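Local coordinates for DNA topoisomerase 2-associated protein PAT1 (Saccharomyces cerevisiae, PDB 5LMG) that activates mRNA decapping and represses translation, its C-terminal domain directly binding the decapping enzyme Dcp2 and the 5'-3' exonuclease Xrn1, at residues A[147-152]-A[260-265]; A[184-189]-A[236-241]. The protein carries 2 engineered substitutions. All coordinates share one frame; numbering follows the deposited sequence.

Contact 1. Residues A[147-152]-A[260-265]; sequences PKPTLT and NDHIMR. With EDO (1,2-ethanediol), chain H.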
ATOM      1  N   PRO A 147      -3.691 -17.356   0.587  1.00 44.35           N
ATOM      2  CA  PRO A 147      -2.743 -17.618   1.682  1.00 43.68           C
ATOM      3  C   PRO A 147      -1.413 -18.204   1.224  1.00 45.95           C
ATOM      4  O   PRO A 147      -0.419 -18.048   1.923  1.00 44.64           O
ATOM      5  CB  PRO A 147      -3.513 -18.570   2.600  1.00 46.05           C
ATOM      6  CG  PRO A 147      -4.433 -19.301   1.685  1.00 51.48           C
ATOM      7  CD  PRO A 147      -4.828 -18.308   0.623  1.00 46.83           C
ATOM      8  N   LYS A 148      -1.388 -18.845   0.039  1.00 43.90           N
ATOM      9  CA  LYS A 148      -0.171 -19.448  -0.518  1.00 44.12           C
ATOM     10  C   LYS A 148       0.108 -18.912  -1.947  1.00 48.29           C
ATOM     11  O   LYS A 148      -0.031 -19.665  -2.920  1.00 48.03           O
ATOM     12  CB  LYS A 148      -0.266 -20.992  -0.482  1.00 46.10           C
ATOM     13  CG  LYS A 148      -0.383 -21.611   0.915  1.00 57.23           C
ATOM     14  CD  LYS A 148       0.907 -21.520   1.726  1.00 70.38           C
ATOM     15  CE  LYS A 148       0.739 -22.074   3.121  1.00 88.50           C
ATOM     16  NZ  LYS A 148       1.893 -21.733   3.997  1.00100.66           N
ATOM     17  N   PRO A 149       0.444 -17.604  -2.112  1.00 44.83           N
ATOM     18  CA  PRO A 149       0.706 -17.098  -3.471  1.00 44.33           C
ATOM     19  C   PRO A 149       1.953 -17.721  -4.089  1.00 46.80           C
ATOM     20  O   PRO A 149       2.945 -17.914  -3.404  1.00 46.20           O
ATOM     21  CB  PRO A 149       0.867 -15.588  -3.274  1.00 45.11           C
ATOM     22  CG  PRO A 149       1.298 -15.436  -1.866  1.00 49.23           C
ATOM     23  CD  PRO A 149       0.648 -16.546  -1.096  1.00 45.26           C
ATOM     24  N   THR A 150       1.897 -18.043  -5.372  1.00 43.36           N
ATOM     25  CA  THR A 150       3.054 -18.634  -6.062  1.00 43.05           C
ATOM     26  C   THR A 150       4.042 -17.510  -6.393  1.00 45.80           C
ATOM     27  O   THR A 150       3.665 -16.338  -6.303  1.00 45.92           O
ATOM     28  CB  THR A 150       2.586 -19.386  -7.319  1.00 49.38           C
ATOM     29  OG1 THR A 150       2.051 -18.440  -8.245  1.00 46.39           O
ATOM     30  CG2 THR A 150       1.539 -20.456  -7.007  1.00 46.29           C
ATOM     31  N   LEU A 151       5.290 -17.839  -6.761  1.00 43.13           N
ATOM     32  CA  LEU A 151       6.268 -16.808  -7.139  1.00 42.64           C
ATOM     33  C   LEU A 151       5.761 -15.917  -8.314  1.00 45.51           C
ATOM     34  O   LEU A 151       5.960 -14.705  -8.294  1.00 43.44           O
ATOM     35  CB  LEU A 151       7.663 -17.403  -7.436  1.00 43.18           C
ATOM     36  CG  LEU A 151       8.815 -16.404  -7.687  1.00 48.06           C
ATOM     37  CD1 LEU A 151       8.999 -15.437  -6.510  1.00 47.88           C
ATOM     38  CD2 LEU A 151      10.127 -17.140  -7.997  1.00 52.18           C
ATOM     39  N   THR A 152       5.087 -16.522  -9.303  1.00 42.73           N
ATOM     40  CA  THR A 152       4.508 -15.826 -10.462  1.00 42.70           C
ATOM     41  C   THR A 152       3.489 -14.780  -9.997  1.00 44.98           C
ATOM     42  O   THR A 152       3.472 -13.661 -10.519  1.00 44.91           O
ATOM     43  CB  THR A 152       3.936 -16.868 -11.453  1.00 49.60           C
ATOM     44  OG1 THR A 152       5.003 -17.698 -11.910  1.00 48.64           O
ATOM     45  CG2 THR A 152       3.223 -16.236 -12.655  1.00 48.21           C
ATOM     46  N   ASN A 260       3.846 -15.225   6.167  1.00 41.49           N
ATOM     47  CA  ASN A 260       5.180 -14.609   6.130  1.00 42.42           C
ATOM     48  C   ASN A 260       6.255 -15.612   5.710  1.00 48.25           C
ATOM     49  O   ASN A 260       7.031 -15.328   4.790  1.00 46.30           O
ATOM     50  CB  ASN A 260       5.537 -13.976   7.476  1.00 44.24           C
ATOM     51  CG  ASN A 260       4.714 -12.770   7.854  1.00 60.72           C
ATOM     52  OD1 ASN A 260       4.043 -12.142   7.027  1.00 52.48           O
ATOM     53  ND2 ASN A 260       4.771 -12.408   9.126  1.00 51.48           N
ATOM     54  N   ASP A 261       6.258 -16.805   6.346  1.00 46.40           N
ATOM     55  CA  ASP A 261       7.184 -17.904   6.053  1.00 46.88           C
ATOM     56  C   ASP A 261       7.210 -18.267   4.584  1.00 49.38           C
ATOM     57  O   ASP A 261       8.292 -18.417   4.008  1.00 47.83           O
ATOM     58  CB  ASP A 261       6.789 -19.147   6.853  1.00 49.87           C
ATOM     59  CG  ASP A 261       7.271 -19.168   8.291  1.00 68.53           C
ATOM     60  OD1 ASP A 261       7.653 -18.087   8.816  1.00 68.84           O
ATOM     61  OD2 ASP A 261       7.274 -20.261   8.896  1.00 79.61           O
ATOM     62  N   HIS A 262       6.008 -18.452   4.005  1.00 45.84           N
ATOM     63  CA  HIS A 262       5.778 -18.807   2.614  1.00 46.74           C
ATOM     64  C   HIS A 262       6.417 -17.783   1.668  1.00 51.37           C
ATOM     65  O   HIS A 262       7.157 -18.189   0.762  1.00 51.16           O
ATOM     66  CB  HIS A 262       4.270 -18.997   2.359  1.00 48.01           C
ATOM     67  CG  HIS A 262       3.943 -19.359   0.946  1.00 51.62           C
ATOM     68  ND1 HIS A 262       4.062 -20.657   0.491  1.00 54.22           N
ATOM     69  CD2 HIS A 262       3.533 -18.572  -0.073  1.00 53.06           C
ATOM     70  CE1 HIS A 262       3.716 -20.622  -0.785  1.00 53.73           C
ATOM     71  NE2 HIS A 262       3.383 -19.390  -1.167  1.00 53.41           N
ATOM     72  N   ILE A 263       6.180 -16.468   1.914  1.00 48.40           N
ATOM     73  CA  ILE A 263       6.735 -15.347   1.135  1.00 47.97           C
ATOM     74  C   ILE A 263       8.259 -15.284   1.285  1.00 51.13           C
ATOM     75  O   ILE A 263       8.957 -15.120   0.284  1.00 50.02           O
ATOM     76  CB  ILE A 263       6.099 -13.958   1.487  1.00 50.61           C
ATOM     77  CG1 ILE A 263       4.541 -13.979   1.577  1.00 51.10           C
ATOM     78  CG2 ILE A 263       6.580 -12.854   0.534  1.00 51.56           C
ATOM     79  CD1 ILE A 263       3.766 -14.388   0.392  1.00 53.19           C
ATOM     80  N   MET A 264       8.758 -15.373   2.538  1.00 48.75           N
ATOM     81  CA  MET A 264      10.185 -15.332   2.872  1.00 49.78           C
ATOM     82  C   MET A 264      10.972 -16.420   2.135  1.00 52.93           C
ATOM     83  O   MET A 264      12.035 -16.136   1.591  1.00 52.14           O
ATOM     84  CB  MET A 264      10.399 -15.434   4.388  1.00 52.72           C
ATOM     85  CG  MET A 264      10.079 -14.142   5.139  1.00 57.16           C
ATOM     86  SD  MET A 264      10.546 -14.229   6.896  1.00 62.85           S
ATOM     87  CE  MET A 264       9.286 -15.213   7.513  1.00 59.82           C
ATOM     88  N   ARG A 265      10.411 -17.638   2.074  1.00 50.34           N
ATOM     89  CA  ARG A 265      10.957 -18.811   1.383  1.00 51.11           C
ATOM     90  C   ARG A 265      11.064 -18.536  -0.136  1.00 54.54           C
ATOM     91  O   ARG A 265      12.119 -18.773  -0.728  1.00 54.41           O
ATOM     92  CB  ARG A 265      10.042 -20.018   1.663  1.00 53.67           C
ATOM     93  CG  ARG A 265      10.620 -21.393   1.353  1.00 69.76           C
ATOM     94  CD  ARG A 265      10.126 -22.449   2.342  1.00 81.90           C
ATOM     95  NE  ARG A 265       8.669 -22.635   2.348  1.00 87.92           N
ATOM     96  CZ  ARG A 265       7.868 -22.326   3.368  1.00 97.74           C
ATOM     97  NH1 ARG A 265       8.367 -21.795   4.479  1.00 86.89           N
ATOM     98  NH2 ARG A 265       6.561 -22.540   3.280  1.00 75.82           N
TER
HETATM   99  C1  EDO H 804       4.004 -10.502  12.888  1.00 66.28           C
HETATM  100  O1  EDO H 804       4.393  -9.140  12.998  1.00 65.04           O
HETATM  101  C2  EDO H 804       2.660 -10.586  12.127  1.00 67.62           C
HETATM  102  O2  EDO H 804       2.810 -10.240  10.746  1.00 65.39           O
HETATM  103  O   HOH W   1       4.131 -23.012   1.972  1.00 71.44           O

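Contact 2. Residues A[184-189]-A[236-241]; sequences LLLQLI and NEIYDK. With EDO (1,2-ethanediol), chain L.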
ATOM      1  N   LEU A 184     -12.350  10.360  -3.620  1.00 46.02           N
ATOM      2  CA  LEU A 184     -11.695   9.047  -3.762  1.00 44.95           C
ATOM      3  C   LEU A 184     -11.754   8.221  -2.480  1.00 47.66           C
ATOM      4  O   LEU A 184     -11.962   7.012  -2.544  1.00 46.53           O
ATOM      5  CB  LEU A 184     -10.241   9.174  -4.277  1.00 44.74           C
ATOM      6  CG  LEU A 184     -10.032   9.798  -5.671  1.00 48.87           C
ATOM      7  CD1 LEU A 184      -8.556   9.960  -5.964  1.00 48.96           C
ATOM      8  CD2 LEU A 184     -10.675   8.956  -6.773  1.00 50.97           C
ATOM      9  N   LEU A 185     -11.613   8.877  -1.320  1.00 46.35           N
ATOM     10  CA  LEU A 185     -11.692   8.231  -0.006  1.00 46.58           C
ATOM     11  C   LEU A 185     -13.091   7.658   0.231  1.00 48.88           C
ATOM     12  O   LEU A 185     -13.220   6.515   0.686  1.00 47.19           O
ATOM     13  CB  LEU A 185     -11.348   9.239   1.099  1.00 47.45           C
ATOM     14  CG  LEU A 185      -9.866   9.403   1.409  1.00 52.18           C
ATOM     15  CD1 LEU A 185      -9.591  10.779   1.998  1.00 52.92           C
ATOM     16  CD2 LEU A 185      -9.370   8.304   2.331  1.00 53.96           C
ATOM     17  N   LEU A 186     -14.128   8.448  -0.108  1.00 45.80           N
ATOM     18  CA  LEU A 186     -15.530   8.054   0.006  1.00 46.21           C
ATOM     19  C   LEU A 186     -15.831   6.904  -0.937  1.00 51.94           C
ATOM     20  O   LEU A 186     -16.532   5.982  -0.532  1.00 52.12           O
ATOM     21  CB  LEU A 186     -16.478   9.240  -0.254  1.00 46.53           C
ATOM     22  CG  LEU A 186     -16.635  10.247   0.890  1.00 49.91           C
ATOM     23  CD1 LEU A 186     -17.426  11.473   0.430  1.00 50.31           C
ATOM     24  CD2 LEU A 186     -17.288   9.607   2.109  1.00 49.61           C
ATOM     25  N   GLN A 187     -15.252   6.917  -2.166  1.00 48.73           N
ATOM     26  CA  GLN A 187     -15.399   5.827  -3.145  1.00 49.38           C
ATOM     27  C   GLN A 187     -14.878   4.510  -2.544  1.00 51.51           C
ATOM     28  O   GLN A 187     -15.537   3.481  -2.660  1.00 51.48           O
ATOM     29  CB  GLN A 187     -14.637   6.132  -4.458  1.00 50.74           C
ATOM     30  CG  GLN A 187     -15.320   7.135  -5.392  1.00 64.14           C
ATOM     31  CD  GLN A 187     -16.552   6.610  -6.095  1.00 82.16           C
ATOM     32  OE1 GLN A 187     -16.624   5.453  -6.524  1.00 75.28           O
ATOM     33  NE2 GLN A 187     -17.534   7.481  -6.280  1.00 74.58           N
ATOM     34  N   LEU A 188     -13.724   4.570  -1.854  1.00 46.38           N
ATOM     35  CA  LEU A 188     -13.095   3.422  -1.203  1.00 45.82           C
ATOM     36  C   LEU A 188     -13.947   2.851  -0.055  1.00 48.03           C
ATOM     37  O   LEU A 188     -14.242   1.659  -0.048  1.00 45.76           O
ATOM     38  CB  LEU A 188     -11.684   3.818  -0.722  1.00 45.80           C
ATOM     39  CG  LEU A 188     -10.891   2.759   0.032  1.00 51.56           C
ATOM     40  CD1 LEU A 188      -9.578   2.503  -0.637  1.00 51.93           C
ATOM     41  CD2 LEU A 188     -10.679   3.181   1.470  1.00 55.73           C
ATOM     42  N   ILE A 189     -14.346   3.710   0.900  1.00 45.72           N
ATOM     43  CA  ILE A 189     -15.096   3.351   2.108  1.00 45.78           C
ATOM     44  C   ILE A 189     -16.524   2.831   1.805  1.00 49.43           C
ATOM     45  O   ILE A 189     -16.971   1.872   2.444  1.00 47.95           O
ATOM     46  CB  ILE A 189     -15.075   4.577   3.084  1.00 49.91           C
ATOM     47  CG1 ILE A 189     -13.629   4.914   3.529  1.00 50.12           C
ATOM     48  CG2 ILE A 189     -15.958   4.377   4.304  1.00 52.68           C
ATOM     49  CD1 ILE A 189     -13.423   6.439   3.954  1.00 60.74           C
ATOM     50  N   ASN A 236     -11.787  15.666   8.802  1.00 45.23           N
ATOM     51  CA  ASN A 236     -11.998  15.109  10.146  1.00 45.39           C
ATOM     52  C   ASN A 236     -13.187  14.121  10.143  1.00 49.01           C
ATOM     53  O   ASN A 236     -13.070  13.011  10.676  1.00 47.84           O
ATOM     54  CB  ASN A 236     -12.196  16.219  11.193  1.00 50.07           C
ATOM     55  CG  ASN A 236     -10.988  17.118  11.377  1.00 74.42           C
ATOM     56  OD1 ASN A 236     -11.075  18.342  11.237  1.00 74.93           O
ATOM     57  ND2 ASN A 236      -9.829  16.541  11.680  1.00 60.13           N
ATOM     58  N   GLU A 237     -14.285  14.497   9.449  1.00 45.09           N
ATOM     59  CA  GLU A 237     -15.484  13.670   9.286  1.00 44.97           C
ATOM     60  C   GLU A 237     -15.187  12.377   8.477  1.00 46.22           C
ATOM     61  O   GLU A 237     -15.604  11.290   8.886  1.00 44.51           O
ATOM     62  CB  GLU A 237     -16.638  14.477   8.629  1.00 46.77           C
ATOM     63  CG  GLU A 237     -17.116  15.686   9.422  1.00 58.30           C
ATOM     64  CD  GLU A 237     -17.484  15.427  10.872  1.00 81.99           C
ATOM     65  OE1 GLU A 237     -18.257  14.476  11.134  1.00 65.89           O
ATOM     66  OE2 GLU A 237     -16.975  16.161  11.750  1.00 81.34           O
ATOM     67  N   ILE A 238     -14.469  12.502   7.343  1.00 42.54           N
ATOM     68  CA  ILE A 238     -14.174  11.379   6.462  1.00 42.20           C
ATOM     69  C   ILE A 238     -13.152  10.423   7.113  1.00 43.74           C
ATOM     70  O   ILE A 238     -13.337   9.205   7.030  1.00 40.98           O
ATOM     71  CB  ILE A 238     -13.806  11.849   5.029  1.00 45.32           C
ATOM     72  CG1 ILE A 238     -15.068  12.519   4.387  1.00 46.40           C
ATOM     73  CG2 ILE A 238     -13.278  10.669   4.172  1.00 44.46           C
ATOM     74  CD1 ILE A 238     -14.906  13.132   3.068  1.00 51.94           C
ATOM     75  N   TYR A 239     -12.131  10.971   7.816  1.00 41.96           N
ATOM     76  CA  TYR A 239     -11.149  10.173   8.566  1.00 41.38           C
ATOM     77  C   TYR A 239     -11.908   9.288   9.580  1.00 46.29           C
ATOM     78  O   TYR A 239     -11.627   8.092   9.677  1.00 44.66           O
ATOM     79  CB  TYR A 239     -10.130  11.076   9.315  1.00 42.28           C
ATOM     80  CG  TYR A 239      -9.224  10.299  10.254  1.00 43.65           C
ATOM     81  CD1 TYR A 239      -9.615  10.021  11.565  1.00 45.52           C
ATOM     82  CD2 TYR A 239      -7.997   9.799   9.818  1.00 43.75           C
ATOM     83  CE1 TYR A 239      -8.814   9.258  12.417  1.00 45.49           C
ATOM     84  CE2 TYR A 239      -7.185   9.034  10.663  1.00 43.82           C
ATOM     85  CZ  TYR A 239      -7.593   8.775  11.964  1.00 47.84           C
ATOM     86  OH  TYR A 239      -6.811   8.023  12.811  1.00 44.11           O
ATOM     87  N   ASP A 240     -12.871   9.889  10.325  1.00 44.67           N
ATOM     88  CA  ASP A 240     -13.664   9.176  11.317  1.00 45.10           C
ATOM     89  C   ASP A 240     -14.509   8.055  10.711  1.00 46.66           C
ATOM     90  O   ASP A 240     -14.643   7.008  11.348  1.00 45.25           O
ATOM     91  CB  ASP A 240     -14.509  10.128  12.167  1.00 48.39           C
ATOM     92  CG  ASP A 240     -14.931   9.492  13.475  1.00 63.06           C
ATOM     93  OD1 ASP A 240     -14.031   9.161  14.297  1.00 62.02           O
ATOM     94  OD2 ASP A 240     -16.148   9.254  13.652  1.00 70.44           O
ATOM     95  N   LYS A 241     -15.053   8.252   9.486  1.00 42.62           N
ATOM     96  CA  LYS A 241     -15.815   7.208   8.773  1.00 42.73           C
ATOM     97  C   LYS A 241     -14.884   6.023   8.435  1.00 45.25           C
ATOM     98  O   LYS A 241     -15.259   4.861   8.640  1.00 44.86           O
ATOM     99  CB  LYS A 241     -16.481   7.760   7.503  1.00 45.49           C
ATOM    100  CG  LYS A 241     -17.678   8.669   7.786  1.00 47.68           C
ATOM    101  CD  LYS A 241     -18.220   9.299   6.504  1.00 52.86           C
ATOM    102  CE  LYS A 241     -18.689  10.733   6.709  1.00 55.99           C
ATOM    103  NZ  LYS A 241     -19.901  10.816   7.569  1.00 64.32           N
TER
HETATM  104  C1  EDO L 808     -11.089  13.456  13.328  1.00 57.25           C
HETATM  105  O1  EDO L 808     -11.922  12.349  13.059  1.00 56.01           O
HETATM  106  C2  EDO L 808      -9.615  13.007  13.290  1.00 58.91           C
HETATM  107  O2  EDO L 808      -8.779  14.101  12.996  1.00 60.52           O

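Contact 1. Residues A[147-152]-A[260-265]
His262, on helix 257-267 of this mainly helical Pat1 domain, reaches across to the connection that leads into helix 151-174 and binds its backbone. NE2 of His262 donates to the carbonyl O of Pro149 at 2.7 Å, with an N-H...O angle of 152°. The acceptor lies close to the imidazole plane, whereas the donor stands above the plane of the carbonyl. With CG anti to the backbone N (chi1 180°), the ring extends from its helix far enough to make this bond, which requires a proton on NE2.

The inner side is buried. There CG of Pro149 meets CD1 of Ile263 at 3.5 Å, the two side chains crossing nearly at right angles, and Leu154 of helix 151-174 touches both. Just past Pro149, Thr150 takes the N-cap position of that helix.

The outer side, with Lys148 and Arg265, is open to solvent. The Lys148 chain, bent at its second torsion (chi2 -71°), lays CD over one face of the imidazole, 3.8 Å from the ring centroid, in a CH-pi contact. Its ammonium ends near the Arg265 guanidinium, and a water sits among the polar groups, held weakly by Lys148 NZ and Arg265 NH2. His262 ND1 lies 2.8 Å from the same water.

Contact 2. Residues A[184-189]-A[236-241]
Ile238 projects from helix 234-246 into the face of helix 178-191 made by Leu185, Leu186 and Ile189, in a nearly parallel helix pair of this mainly alpha-helical domain. The short axes run 10.5 Å apart at closest approach and cross at 21°.

Across the interface the contacts are apolar, with no hydrogen bond between the segments. The two branches of Ile238 divide the work: CG2 rests against CB of Leu185 at 3.9 Å, while CD1 reaches CG of Leu186 at 4.0 Å. CG1 lies anti to the carbonyl carbon (chi1 -66°), which sends the long branch to Leu186 and leaves CG2 for Leu185. Ile189 adds its CD1, 4.2 Å from Ile238 CG2. Further along, Lys241 borders the contact loosely, its backbone O 4.4 Å from Ile189 CG2, with CB directed at the other helix before the chain leads away. Leu210 and Ala214 of helix 201-216 also touch Leu185.

Polar interactions belong to another side of helix 234-246, where a 1,2-ethanediol, probably from the crystallisation liquor, is bound. Its O1 donates to the carbonyl O of Asn236 at 2.7 Å, and Asn236 ND2 donates to its O2 at 3.0 Å. A leucine at Asn236 would probably cost the diol its amide donor, leaving O2 without that mate. Nearby, Tyr239 OH bonds to Leu284 O and Asp240 OD1 to His292 NE2.

Helix 234-246 is thus two-sided: shape and burial of aliphatic groups join it to helix 178-191, while directional bonds tie it to the segments around Leu284 and His292.

How the contacts relate
Contact 2 is nested along the chain inside the loop closed by contact 1. Helices 151-174 and 178-191 are consecutive, as are 234-246 and 257-267; contact 2 joins helices 178-191 and 234-246, while contact 1 joins the loop leading into helix 151-174 to helix 257-267. In space they lie apart: their centres are 32 Å from each other, the nearest atoms about 21 Å, and they sit on opposite sides of the chain's centre. Their chemistry differs too, since contact 1 turns on a histidine-to-carbonyl bond and contact 2 on aliphatic packing alone. An ethanediol accompanies each, bound to Asn260 weakly in contact 1 and to Asn236 in contact 2.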